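Local coordinates for beta-mannosidase GH2 (Hypocrea lixii, PDB 4UOJ), which probably hydrolyses terminal beta-D-mannose residues from the non-reducing ends of beta-mannosides, at residues N72-F77 and L634-H639; P128-R133 and W190-Q195; I390-F395 and Q707-W712; L885-T890 and F904-G909. One frame throughout, in Å; residues are numbered along the deposited sequence.

Overall arrangement
Contacts 2 and 3 are buried and touch each other, with Glu194 OE2 packed on Pro391 CG at 3.4 Å. Contact 3 is the nearest of the four to the centre of the chain. Contact 1 lies at the surface, its centre about 18 Å from that of contact 3. Contact 4 is buried within the separate C-terminal Ig-fold region, its centre about 49 Å from that of contact 2. The chemistry follows the place. Contact 1 has no hydrogen bond between its segments and rests on an arginine over a ring. Contacts 2 and 3 join loops through amide side chains and backbone groups. Contact 4 pairs two strands of one sheet.

Contact 1 (N72-F77 and L634-H639); sequences NGLNDF and LTRNIH. With CD (cadmium ion), chain Y; CD (cadmium ion), chain B; NAG (2-acetamido-2-deoxy-beta-D-glucopyranose), chain Q.
Phe77 and Arg636 mark the closest backbone approach, with their CA atoms 8.0 Å apart. No hydrogen bond spans the gap. Residues 72-75 form a type II' beta turn, in which Asn75 N donates to Asn72 O at 3.1 Å. Gly73 takes the positive phi (42°) of this turn. Leu74 is the N-cap of helix 75-78. In 634-639, Arg636 and Asn637 each centre an inverse gamma turn. Asn637 is then the N-cap of helix 638-655, and its OD1 accepts from Asn640 N.

The Arg636 side chain lies over one face of the Phe77 ring. Its CG makes a CH-pi contact 3.9 Å from the centroid of the Phe77 ring, 16° off the normal. From CG to NE the arginine is extended, which brings NE beside CG and CD2 of the Phe77 ring. The guanidinium is tilted 33° from the ring plane. The Leu74 side chain crosses that of Arg636 at about a right angle, CD1 lying 3.7 Å from Arg636 NH1. Arg636 NH2 also has a long, weak ion pair with Asp78. At the ring edge, Phe77 CE1 is 3.6 Å from Thr635 O.

Beyond this pair, Asn637 ND2 donates to O5 of an N-acetylglucosamine at 2.9 Å, and also to Ala631 O. Asn72 OD1 and Asn75 OD1 bind two different cadmium ions. Helix 620-625 packs against both Leu74 and Arg636. The arrangement joins the galactose-binding domain-like region to the start of helix 638-655 by a CH-pi contact of arginine on phenylalanine at the surface, close to the N-terminal ends of two helices.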
# COMPACT_ATOMS: atom_id res chain seq x y z
N ASN A 72 -5.76 1.09 -22.50
CA ASN A 72 -5.78 0.20 -23.67
C ASN A 72 -4.54 0.22 -24.57
O ASN A 72 -3.95 1.25 -24.78
CB ASN A 72 -7.04 0.45 -24.54
CG ASN A 72 -8.35 0.05 -23.93
OD1 ASN A 72 -9.39 0.21 -24.56
ND2 ASN A 72 -8.36 -0.46 -22.71
N GLY A 73 -4.25 -0.94 -25.15
CA GLY A 73 -3.21 -1.18 -26.14
C GLY A 73 -1.88 -0.51 -25.91
O GLY A 73 -1.21 -0.80 -24.94
N LEU A 74 -1.50 0.36 -26.85
CA LEU A 74 -0.24 1.10 -26.83
C LEU A 74 -0.48 2.57 -26.55
O LEU A 74 0.30 3.42 -26.99
CB LEU A 74 0.54 0.88 -28.14
CG LEU A 74 1.10 -0.54 -28.36
CD1 LEU A 74 1.74 -0.68 -29.73
CD2 LEU A 74 2.08 -0.94 -27.24
N ASN A 75 -1.54 2.88 -25.77
CA ASN A 75 -1.91 4.26 -25.42
C ASN A 75 -0.91 5.01 -24.57
O ASN A 75 -0.95 6.25 -24.53
CB ASN A 75 -3.29 4.32 -24.80
CG ASN A 75 -4.41 4.32 -25.80
OD1 ASN A 75 -4.21 4.30 -27.03
ND2 ASN A 75 -5.63 4.31 -25.28
N ASP A 76 -0.01 4.29 -23.90
CA ASP A 76 1.06 4.90 -23.12
C ASP A 76 1.94 5.76 -24.05
O ASP A 76 2.34 6.87 -23.68
CB ASP A 76 1.88 3.84 -22.36
CG ASP A 76 2.80 4.42 -21.30
OD1 ASP A 76 2.48 5.46 -20.69
OD2 ASP A 76 3.84 3.80 -21.03
N PHE A 77 2.28 5.21 -25.20
CA PHE A 77 2.86 5.97 -26.29
C PHE A 77 1.91 6.89 -27.05
O PHE A 77 2.16 8.04 -27.22
CB PHE A 77 3.52 5.01 -27.26
CG PHE A 77 4.57 4.16 -26.64
CD1 PHE A 77 5.79 4.69 -26.27
CD2 PHE A 77 4.32 2.84 -26.40
CE1 PHE A 77 6.76 3.91 -25.71
CE2 PHE A 77 5.30 2.05 -25.84
CZ PHE A 77 6.51 2.59 -25.48
N LEU A 634 11.94 7.95 -23.51
CA LEU A 634 10.69 7.95 -24.27
C LEU A 634 10.61 6.98 -25.44
O LEU A 634 9.63 7.01 -26.19
CB LEU A 634 10.32 9.38 -24.69
CG LEU A 634 10.24 10.41 -23.54
CD1 LEU A 634 10.26 11.83 -24.10
CD2 LEU A 634 9.03 10.18 -22.65
N THR A 635 11.60 6.09 -25.58
CA THR A 635 11.66 5.13 -26.68
C THR A 635 10.75 3.94 -26.42
O THR A 635 10.35 3.71 -25.28
CB THR A 635 13.11 4.69 -27.00
OG1 THR A 635 13.61 3.86 -25.95
CG2 THR A 635 14.07 5.87 -27.24
N ARG A 636 10.42 3.19 -27.48
CA ARG A 636 9.66 1.95 -27.43
C ARG A 636 10.75 0.90 -27.23
O ARG A 636 11.28 0.35 -28.20
CB ARG A 636 8.91 1.71 -28.75
CG ARG A 636 7.83 2.71 -29.08
CD ARG A 636 6.88 2.15 -30.13
NE ARG A 636 5.66 2.95 -30.21
CZ ARG A 636 4.51 2.51 -30.73
NH1 ARG A 636 4.43 1.28 -31.23
NH2 ARG A 636 3.45 3.30 -30.75
N ASN A 637 11.13 0.68 -25.98
CA ASN A 637 12.23 -0.18 -25.61
C ASN A 637 11.83 -1.65 -25.47
O ASN A 637 11.53 -2.16 -24.38
CB ASN A 637 12.92 0.37 -24.36
CG ASN A 637 14.34 -0.07 -24.16
OD1 ASN A 637 14.71 -1.20 -24.45
ND2 ASN A 637 15.15 0.81 -23.60
N ILE A 638 11.85 -2.34 -26.60
CA ILE A 638 11.56 -3.77 -26.72
C ILE A 638 12.61 -4.61 -25.96
O ILE A 638 12.25 -5.55 -25.26
CB ILE A 638 11.41 -4.15 -28.23
CG1 ILE A 638 10.03 -3.67 -28.73
CG2 ILE A 638 11.56 -5.66 -28.48
CD1 ILE A 638 9.99 -3.24 -30.20
N HIS A 639 13.89 -4.24 -26.05
CA HIS A 639 14.99 -4.94 -25.40
C HIS A 639 14.81 -5.02 -23.87
O HIS A 639 14.90 -6.10 -23.30
CB HIS A 639 16.35 -4.30 -25.77
CG HIS A 639 17.50 -4.90 -25.01
ND1 HIS A 639 18.17 -6.02 -25.46
CD2 HIS A 639 18.01 -4.57 -23.80
CE1 HIS A 639 19.08 -6.32 -24.55
NE2 HIS A 639 19.01 -5.47 -23.53
CD CD Y . -9.58 0.71 -26.93
CD CD B . -6.14 4.98 -28.30
C1 NAG Q . 17.16 0.27 -20.60
C2 NAG Q . 18.40 -0.51 -20.13
C3 NAG Q . 19.61 0.43 -20.09
C4 NAG Q . 19.80 1.12 -21.44
C5 NAG Q . 18.50 1.87 -21.78
C6 NAG Q . 18.57 2.58 -23.13
C7 NAG Q . 18.48 -2.36 -18.52
C8 NAG Q . 18.05 -2.86 -17.17
N2 NAG Q . 18.14 -1.11 -18.82
O3 NAG Q . 20.76 -0.32 -19.74
O4 NAG Q . 20.96 1.96 -21.46
O5 NAG Q . 17.38 0.95 -21.83
O6 NAG Q . 18.85 1.65 -24.18
O7 NAG Q . 19.10 -3.08 -19.30
O HOH W 1 -7.15 7.47 -28.47

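Contact 2 (P128-R133 and W190-Q195); sequences PDNQFR and WVRKEQ. With MAN (alpha-D-mannopyranose), chain G.
Gln131 and Glu194 meet where two loops of the galactose-binding domain-like region are joined around an Asx turn at Asn130. The Gln131 chain is extended, with CG anti to the backbone N (chi1 -175°). This brings OE1 to Glu194 N at 2.8 Å in an almost straight bond (177°). OE1 thus accepts a backbone N-H of the other loop. Gln131 N in turn donates to Arg192 O at 3.0 Å. Gln131 OE1 also lies against the CG of Lys193.

Phe132 wedges in beside this pair. Its CZ comes within 3.4 Å of Glu194 N, approaching obliquely to the ring. Its CE2 lies over one face of the Arg192 guanidinium, 3.6 Å from NH2. The two planes are 52° apart, so this is not a parallel stack. Asn130 lies alongside Arg192, pointing the same way, with its ND2 against Arg192 CB.

The next shell fixes these groups. Arg192 NH2 forms a salt bridge with Glu467 and a hydrogen bond to Gln448 O, while helix 458-475 also packs on Phe132. Lys193 NZ is held by Asp113, Asp197 and Pro208 O. Glu194 OE2 accepts from Trp396 NE1. A water accepts from Arg192 N and donates to Asp129 O, bridging the loops. A bound mannose donates from its O4 to Asp129 OD2 at 2.7 Å. The Asx turn itself is closed by Phe132 N, which donates to Asn130 OD1 at 2.8 Å.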
# COMPACT_ATOMS: atom_id res chain seq x y z
N PRO A 128 -0.45 27.78 -8.33
CA PRO A 128 -0.03 26.60 -7.59
C PRO A 128 0.95 25.67 -8.32
O PRO A 128 0.89 25.51 -9.53
CB PRO A 128 -1.36 25.90 -7.28
CG PRO A 128 -2.29 26.34 -8.31
CD PRO A 128 -1.91 27.76 -8.61
N ASP A 129 1.85 25.05 -7.55
CA ASP A 129 2.87 24.13 -8.07
C ASP A 129 3.12 22.88 -7.16
O ASP A 129 4.27 22.41 -7.04
CB ASP A 129 4.17 24.90 -8.32
CG ASP A 129 4.76 25.54 -7.06
OD1 ASP A 129 4.03 25.64 -6.05
OD2 ASP A 129 5.95 25.95 -7.12
N ASN A 130 2.06 22.38 -6.53
CA ASN A 130 2.13 21.17 -5.68
C ASN A 130 0.80 20.44 -5.67
O ASN A 130 -0.21 21.01 -5.28
CB ASN A 130 2.56 21.51 -4.25
CG ASN A 130 3.12 20.33 -3.48
OD1 ASN A 130 2.61 19.21 -3.53
ND2 ASN A 130 4.16 20.56 -2.72
N GLN A 131 0.83 19.18 -6.10
CA GLN A 131 -0.32 18.30 -6.15
C GLN A 131 -0.85 17.99 -4.74
O GLN A 131 -2.06 17.79 -4.56
CB GLN A 131 0.10 16.98 -6.84
CG GLN A 131 -1.05 15.99 -7.08
CD GLN A 131 -0.66 14.70 -7.78
OE1 GLN A 131 0.45 14.53 -8.29
NE2 GLN A 131 -1.60 13.78 -7.81
N PHE A 132 0.08 17.94 -3.78
CA PHE A 132 -0.14 17.51 -2.40
C PHE A 132 -0.48 18.61 -1.40
O PHE A 132 -0.52 18.35 -0.19
CB PHE A 132 1.10 16.74 -1.94
CG PHE A 132 1.75 15.84 -2.98
CD1 PHE A 132 1.03 14.81 -3.58
CD2 PHE A 132 3.10 16.00 -3.30
CE1 PHE A 132 1.64 13.96 -4.50
CE2 PHE A 132 3.72 15.17 -4.22
CZ PHE A 132 2.99 14.14 -4.81
N ARG A 133 -0.73 19.82 -1.89
CA ARG A 133 -1.08 20.96 -1.03
C ARG A 133 -2.50 21.46 -1.24
O ARG A 133 -3.05 21.38 -2.35
CB ARG A 133 -0.08 22.12 -1.22
CG ARG A 133 1.25 21.86 -0.51
CD ARG A 133 2.29 22.93 -0.76
NE ARG A 133 1.99 24.15 -0.02
CZ ARG A 133 2.70 25.27 -0.09
NH1 ARG A 133 3.77 25.34 -0.87
NH2 ARG A 133 2.34 26.33 0.61
N TRP A 190 12.14 17.63 -10.11
CA TRP A 190 11.84 19.06 -10.04
C TRP A 190 10.38 19.39 -9.74
O TRP A 190 10.08 20.52 -9.42
CB TRP A 190 12.35 19.79 -11.31
CG TRP A 190 13.85 19.90 -11.32
CD1 TRP A 190 14.73 19.16 -12.07
CD2 TRP A 190 14.65 20.69 -10.44
NE1 TRP A 190 16.03 19.49 -11.75
CE2 TRP A 190 16.01 20.43 -10.75
CE3 TRP A 190 14.34 21.64 -9.44
CZ2 TRP A 190 17.06 21.07 -10.09
CZ3 TRP A 190 15.39 22.29 -8.81
CH2 TRP A 190 16.74 21.99 -9.12
N VAL A 191 9.48 18.41 -9.82
CA VAL A 191 8.04 18.65 -9.61
C VAL A 191 7.48 17.94 -8.38
O VAL A 191 7.86 16.80 -8.07
CB VAL A 191 7.19 18.41 -10.89
CG1 VAL A 191 7.28 16.95 -11.36
CG2 VAL A 191 5.74 18.84 -10.70
N ARG A 192 6.58 18.64 -7.67
CA ARG A 192 5.86 18.09 -6.52
C ARG A 192 4.54 17.53 -7.06
O ARG A 192 3.47 18.14 -6.94
CB ARG A 192 5.68 19.12 -5.40
CG ARG A 192 6.99 19.64 -4.75
CD ARG A 192 7.96 18.54 -4.38
NE ARG A 192 7.35 17.52 -3.53
CZ ARG A 192 7.60 16.22 -3.63
NH1 ARG A 192 8.43 15.76 -4.56
NH2 ARG A 192 7.02 15.36 -2.81
N LYS A 193 4.68 16.39 -7.74
CA LYS A 193 3.63 15.62 -8.40
C LYS A 193 3.98 14.14 -8.21
O LYS A 193 5.17 13.77 -8.14
CB LYS A 193 3.60 15.97 -9.90
CG LYS A 193 2.54 15.25 -10.74
CD LYS A 193 2.37 15.91 -12.10
CE LYS A 193 1.71 15.00 -13.12
NZ LYS A 193 0.31 14.69 -12.75
N GLU A 194 2.92 13.30 -8.14
CA GLU A 194 2.99 11.85 -8.00
C GLU A 194 4.02 11.34 -8.99
O GLU A 194 3.83 11.47 -10.20
CB GLU A 194 1.60 11.25 -8.26
CG GLU A 194 1.56 9.72 -8.16
CD GLU A 194 0.17 9.13 -8.09
OE1 GLU A 194 -0.58 9.18 -9.10
OE2 GLU A 194 -0.19 8.65 -7.00
N GLN A 195 5.15 10.84 -8.46
CA GLN A 195 6.31 10.44 -9.27
C GLN A 195 6.05 9.34 -10.31
O GLN A 195 6.63 9.38 -11.40
CB GLN A 195 7.52 10.16 -8.38
CG GLN A 195 7.90 11.32 -7.44
CD GLN A 195 8.68 12.41 -8.12
OE1 GLN A 195 9.90 12.32 -8.26
NE2 GLN A 195 7.99 13.47 -8.56
C1 MAN G . 10.57 28.50 -10.25
C2 MAN G . 11.08 27.21 -9.62
C3 MAN G . 9.98 26.15 -9.63
C4 MAN G . 8.68 26.67 -8.98
C5 MAN G . 8.26 28.03 -9.57
C6 MAN G . 7.14 28.68 -8.78
O2 MAN G . 11.50 27.46 -8.27
O3 MAN G . 10.45 25.02 -8.92
O4 MAN G . 7.63 25.74 -9.16
O5 MAN G . 9.36 28.94 -9.57
O6 MAN G . 6.63 29.83 -9.45
O HOH W 2 6.50 21.40 -7.84

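Contact 3 (I390-F395 and Q707-W712); sequences IPPDAF and QLNDIW
Ile390 O is gripped by the side chain of Asn709, whose ND2 donates to it at 2.8 Å. The donor stands above the carbonyl plane of Ile390, though the acceptor lies in the amide plane of Asn709. The same amide takes a second bond from the same residue: Ile390 N donates to Asn709 OD1 at 3.1 Å, on a lone pair. The two bonds fix the rotation of the asparagine amide. Gln707 NE2 donates to Asn709 O, 3.0 Å away, a bond within 707-712.

Ile390 swings CG1 between its backbone N and carbonyl carbon (chi1 66°). CD1 then lies 3.5 Å from Gln707 NE2 and 4.0 Å from Ile711 CB. Ile711 lays its CG1 against the backbone of 391-394, 3.5 Å from Pro391 O. A water accepts from Ala394 N and donates to Ile711 O. The Asp393 carboxylate forms salt bridges with Arg398 and Arg403 and a hydrogen bond with Tyr722.

The two loops follow strands 380-389 and 702-705, parallel neighbours in the catalytic barrel expected of this family. Helix 401-413 packs on Pro392, Leu708 and Asn709.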
# COMPACT_ATOMS: atom_id res chain seq x y z
N ILE A 390 0.27 0.33 -3.94
CA ILE A 390 0.55 1.31 -4.97
C ILE A 390 -0.74 1.89 -5.48
O ILE A 390 -1.79 1.39 -5.18
CB ILE A 390 1.37 0.75 -6.13
CG1 ILE A 390 0.60 -0.30 -6.90
CG2 ILE A 390 2.69 0.19 -5.64
CD1 ILE A 390 0.63 -0.12 -8.38
N PRO A 391 -0.64 3.05 -6.19
CA PRO A 391 -1.91 3.62 -6.61
C PRO A 391 -2.70 2.67 -7.48
O PRO A 391 -2.15 2.11 -8.37
CB PRO A 391 -1.48 4.82 -7.43
CG PRO A 391 -0.26 5.24 -6.77
CD PRO A 391 0.46 3.99 -6.60
N PRO A 392 -4.00 2.53 -7.24
CA PRO A 392 -4.78 1.56 -8.01
C PRO A 392 -5.15 1.98 -9.43
O PRO A 392 -5.71 1.18 -10.18
CB PRO A 392 -6.03 1.37 -7.16
CG PRO A 392 -6.21 2.71 -6.52
CD PRO A 392 -4.82 3.19 -6.21
N ASP A 393 -4.88 3.23 -9.79
CA ASP A 393 -5.26 3.82 -11.09
C ASP A 393 -4.29 4.93 -11.43
O ASP A 393 -3.73 5.58 -10.54
CB ASP A 393 -6.67 4.39 -10.98
CG ASP A 393 -7.44 4.36 -12.27
OD1 ASP A 393 -7.25 5.29 -13.11
OD2 ASP A 393 -8.29 3.45 -12.41
N ALA A 394 -4.09 5.16 -12.74
CA ALA A 394 -3.24 6.25 -13.23
C ALA A 394 -3.92 7.60 -12.98
O ALA A 394 -3.25 8.65 -12.95
CB ALA A 394 -2.98 6.07 -14.72
N PHE A 395 -5.26 7.56 -12.80
CA PHE A 395 -6.11 8.75 -12.60
C PHE A 395 -6.92 8.68 -11.30
O PHE A 395 -8.02 8.16 -11.27
CB PHE A 395 -7.03 8.97 -13.84
CG PHE A 395 -6.32 8.77 -15.16
CD1 PHE A 395 -5.52 9.75 -15.69
CD2 PHE A 395 -6.40 7.57 -15.81
CE1 PHE A 395 -4.83 9.55 -16.87
CE2 PHE A 395 -5.72 7.36 -17.00
CZ PHE A 395 -4.95 8.36 -17.54
N GLN A 707 4.18 -6.80 -4.90
CA GLN A 707 3.37 -5.66 -4.45
C GLN A 707 1.92 -6.14 -4.35
O GLN A 707 1.59 -7.22 -4.84
CB GLN A 707 3.49 -4.48 -5.45
CG GLN A 707 2.84 -4.74 -6.81
CD GLN A 707 3.37 -3.88 -7.93
OE1 GLN A 707 4.51 -3.99 -8.32
NE2 GLN A 707 2.49 -3.09 -8.55
N LEU A 708 1.05 -5.38 -3.71
CA LEU A 708 -0.33 -5.85 -3.55
C LEU A 708 -1.13 -5.81 -4.83
O LEU A 708 -1.71 -6.81 -5.23
CB LEU A 708 -1.06 -5.07 -2.44
CG LEU A 708 -2.56 -5.37 -2.26
CD1 LEU A 708 -2.77 -6.59 -1.37
CD2 LEU A 708 -3.30 -4.15 -1.73
N ASN A 709 -1.18 -4.63 -5.44
CA ASN A 709 -2.10 -4.33 -6.53
C ASN A 709 -1.50 -3.80 -7.82
O ASN A 709 -0.38 -3.33 -7.83
CB ASN A 709 -3.15 -3.33 -6.00
CG ASN A 709 -2.55 -2.03 -5.52
OD1 ASN A 709 -1.52 -2.01 -4.79
ND2 ASN A 709 -3.17 -0.92 -5.92
N ASP A 710 -2.31 -3.85 -8.90
CA ASP A 710 -1.97 -3.35 -10.23
C ASP A 710 -2.63 -1.99 -10.52
O ASP A 710 -3.77 -1.74 -10.11
CB ASP A 710 -2.41 -4.36 -11.30
CG ASP A 710 -1.30 -5.36 -11.71
OD1 ASP A 710 -0.12 -4.98 -11.68
OD2 ASP A 710 -1.65 -6.50 -12.10
N ILE A 711 -1.88 -1.13 -11.23
CA ILE A 711 -2.32 0.19 -11.68
C ILE A 711 -2.97 0.07 -13.07
O ILE A 711 -3.74 0.95 -13.47
CB ILE A 711 -1.16 1.21 -11.66
CG1 ILE A 711 -1.68 2.66 -11.77
CG2 ILE A 711 -0.10 0.88 -12.74
CD1 ILE A 711 -0.66 3.76 -11.68
N TRP A 712 -2.62 -1.01 -13.80
CA TRP A 712 -3.15 -1.32 -15.15
C TRP A 712 -2.94 -2.82 -15.51
O TRP A 712 -2.40 -3.58 -14.69
CB TRP A 712 -2.60 -0.36 -16.23
CG TRP A 712 -1.16 -0.55 -16.63
CD1 TRP A 712 -0.15 -1.04 -15.86
CD2 TRP A 712 -0.58 -0.20 -17.89
NE1 TRP A 712 1.03 -1.05 -16.58
CE2 TRP A 712 0.79 -0.53 -17.83
CE3 TRP A 712 -1.08 0.36 -19.08
CZ2 TRP A 712 1.66 -0.33 -18.90
CZ3 TRP A 712 -0.22 0.57 -20.14
CH2 TRP A 712 1.13 0.22 -20.06
O HOH W 3 -5.09 3.01 -14.61

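Contact 4 (L885-T890 and F904-G909); sequences LYTWLT and FVLRPG
Thr887 and Phe904 form an antiparallel hydrogen-bonded pair in a sheet of the C-terminal Ig-fold region. Thr887 N donates to Phe904 O at 2.9 Å. The return bond, Phe904 N to Thr887 O, is weak at 3.4 Å. The chain turns a corner at Leu885 and Tyr886, and the strand segments 887-890 and 904-906 are 115° apart, so the pairing is short.

Side-chain torsions shape the rest. Thr887 sets OG1 anti to its carbonyl carbon (chi1 -48°), beside the backbone N. OG1 therefore donates to Phe904 O at 2.9 Å, the same oxygen that takes Thr887 N. OG1 is also hydrogen-bonded to Ser884 OG. CG2, anti to the backbone N, meets CE1 of the Phe904 ring.

Phe904 places CG between its backbone N and carbonyl carbon (chi1 50°). This brings one face of the ring to Thr887, whose CB makes a CH-pi contact 4.1 Å from the centroid of the Phe904 ring. Leu889 CD1 approaches the ring edge, 4.4 Å from Phe904 CE2. Lys912 makes a cation-pi contact with the same ring. Val914 packs on Phe904 and Leu889, and Val877 on Thr887, Leu889 and Leu906, so strands 911-921 and 874-879 of the facing sheet close over this side.

Leu885 and Val905 lie side by side, pointing the same way, with Leu885 CD2 4.0 Å from Val905 CG2.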
# COMPACT_ATOMS: atom_id res chain seq x y z
N LEU A 885 -2.81 -31.48 -7.85
CA LEU A 885 -1.91 -30.47 -7.32
C LEU A 885 -2.28 -29.12 -7.93
O LEU A 885 -2.69 -29.08 -9.09
CB LEU A 885 -0.43 -30.80 -7.61
CG LEU A 885 0.12 -32.15 -7.14
CD1 LEU A 885 1.55 -32.34 -7.63
CD2 LEU A 885 0.10 -32.28 -5.64
N TYR A 886 -2.15 -28.05 -7.15
CA TYR A 886 -2.50 -26.69 -7.57
C TYR A 886 -3.91 -26.61 -8.18
O TYR A 886 -4.09 -26.05 -9.26
CB TYR A 886 -1.43 -26.06 -8.52
CG TYR A 886 -0.02 -26.07 -7.97
CD1 TYR A 886 0.83 -27.15 -8.18
CD2 TYR A 886 0.48 -24.99 -7.25
CE1 TYR A 886 2.14 -27.16 -7.68
CE2 TYR A 886 1.78 -24.99 -6.74
CZ TYR A 886 2.60 -26.09 -6.95
OH TYR A 886 3.86 -26.09 -6.45
N THR A 887 -4.90 -27.20 -7.48
CA THR A 887 -6.30 -27.19 -7.91
C THR A 887 -6.72 -25.72 -7.99
O THR A 887 -6.55 -24.97 -7.03
CB THR A 887 -7.17 -28.01 -6.97
OG1 THR A 887 -6.54 -29.27 -6.74
CG2 THR A 887 -8.58 -28.21 -7.52
N TRP A 888 -7.16 -25.31 -9.18
CA TRP A 888 -7.43 -23.93 -9.47
C TRP A 888 -8.83 -23.66 -9.99
O TRP A 888 -9.21 -24.15 -11.06
CB TRP A 888 -6.33 -23.36 -10.40
CG TRP A 888 -6.47 -21.90 -10.71
CD1 TRP A 888 -6.89 -21.35 -11.87
CD2 TRP A 888 -6.17 -20.80 -9.83
NE1 TRP A 888 -6.86 -19.97 -11.79
CE2 TRP A 888 -6.43 -19.61 -10.54
CE3 TRP A 888 -5.69 -20.71 -8.50
CZ2 TRP A 888 -6.26 -18.35 -9.98
CZ3 TRP A 888 -5.51 -19.46 -7.95
CH2 TRP A 888 -5.80 -18.30 -8.67
N LEU A 889 -9.54 -22.79 -9.28
CA LEU A 889 -10.86 -22.32 -9.66
C LEU A 889 -10.77 -20.96 -10.32
O LEU A 889 -10.13 -20.07 -9.77
CB LEU A 889 -11.79 -22.25 -8.43
CG LEU A 889 -12.19 -23.57 -7.80
CD1 LEU A 889 -12.29 -23.42 -6.30
CD2 LEU A 889 -13.47 -24.10 -8.38
N THR A 890 -11.39 -20.81 -11.49
CA THR A 890 -11.38 -19.53 -12.20
C THR A 890 -12.79 -18.99 -12.30
O THR A 890 -13.66 -19.66 -12.85
CB THR A 890 -10.76 -19.69 -13.60
OG1 THR A 890 -9.45 -20.26 -13.49
CG2 THR A 890 -10.65 -18.36 -14.33
N PHE A 904 -4.80 -25.42 -4.12
CA PHE A 904 -4.69 -26.43 -3.05
C PHE A 904 -4.50 -27.85 -3.59
O PHE A 904 -4.75 -28.12 -4.75
CB PHE A 904 -5.91 -26.36 -2.11
CG PHE A 904 -7.25 -26.39 -2.81
CD1 PHE A 904 -7.81 -27.58 -3.21
CD2 PHE A 904 -7.95 -25.20 -3.06
CE1 PHE A 904 -9.05 -27.59 -3.89
CE2 PHE A 904 -9.17 -25.22 -3.73
CZ PHE A 904 -9.72 -26.41 -4.15
N VAL A 905 -4.07 -28.75 -2.71
CA VAL A 905 -3.91 -30.15 -3.00
C VAL A 905 -5.23 -30.85 -2.67
O VAL A 905 -5.83 -30.56 -1.65
CB VAL A 905 -2.69 -30.77 -2.22
CG1 VAL A 905 -2.59 -32.28 -2.44
CG2 VAL A 905 -1.39 -30.10 -2.64
N LEU A 906 -5.66 -31.75 -3.54
CA LEU A 906 -6.85 -32.60 -3.36
C LEU A 906 -6.47 -34.07 -3.49
O LEU A 906 -5.88 -34.47 -4.50
CB LEU A 906 -7.93 -32.28 -4.40
CG LEU A 906 -9.06 -31.34 -4.02
CD1 LEU A 906 -10.11 -31.33 -5.12
CD2 LEU A 906 -9.73 -31.75 -2.74
N ARG A 907 -6.81 -34.87 -2.48
CA ARG A 907 -6.61 -36.32 -2.46
C ARG A 907 -7.91 -36.91 -3.00
O ARG A 907 -8.95 -36.30 -2.80
CB ARG A 907 -6.36 -36.79 -1.03
CG ARG A 907 -5.02 -36.35 -0.45
CD ARG A 907 -4.94 -36.55 1.05
NE ARG A 907 -4.88 -37.97 1.38
CZ ARG A 907 -4.71 -38.46 2.60
NH1 ARG A 907 -4.58 -37.64 3.63
NH2 ARG A 907 -4.66 -39.77 2.79
N PRO A 908 -7.88 -38.06 -3.72
CA PRO A 908 -9.13 -38.59 -4.27
C PRO A 908 -10.18 -38.94 -3.21
O PRO A 908 -9.84 -39.47 -2.15
CB PRO A 908 -8.68 -39.83 -5.07
CG PRO A 908 -7.36 -40.20 -4.50
CD PRO A 908 -6.73 -38.91 -4.08
N GLY A 909 -11.44 -38.63 -3.52
CA GLY A 909 -12.56 -38.90 -2.62
C GLY A 909 -12.84 -37.84 -1.57
O GLY A 909 -13.93 -37.82 -0.98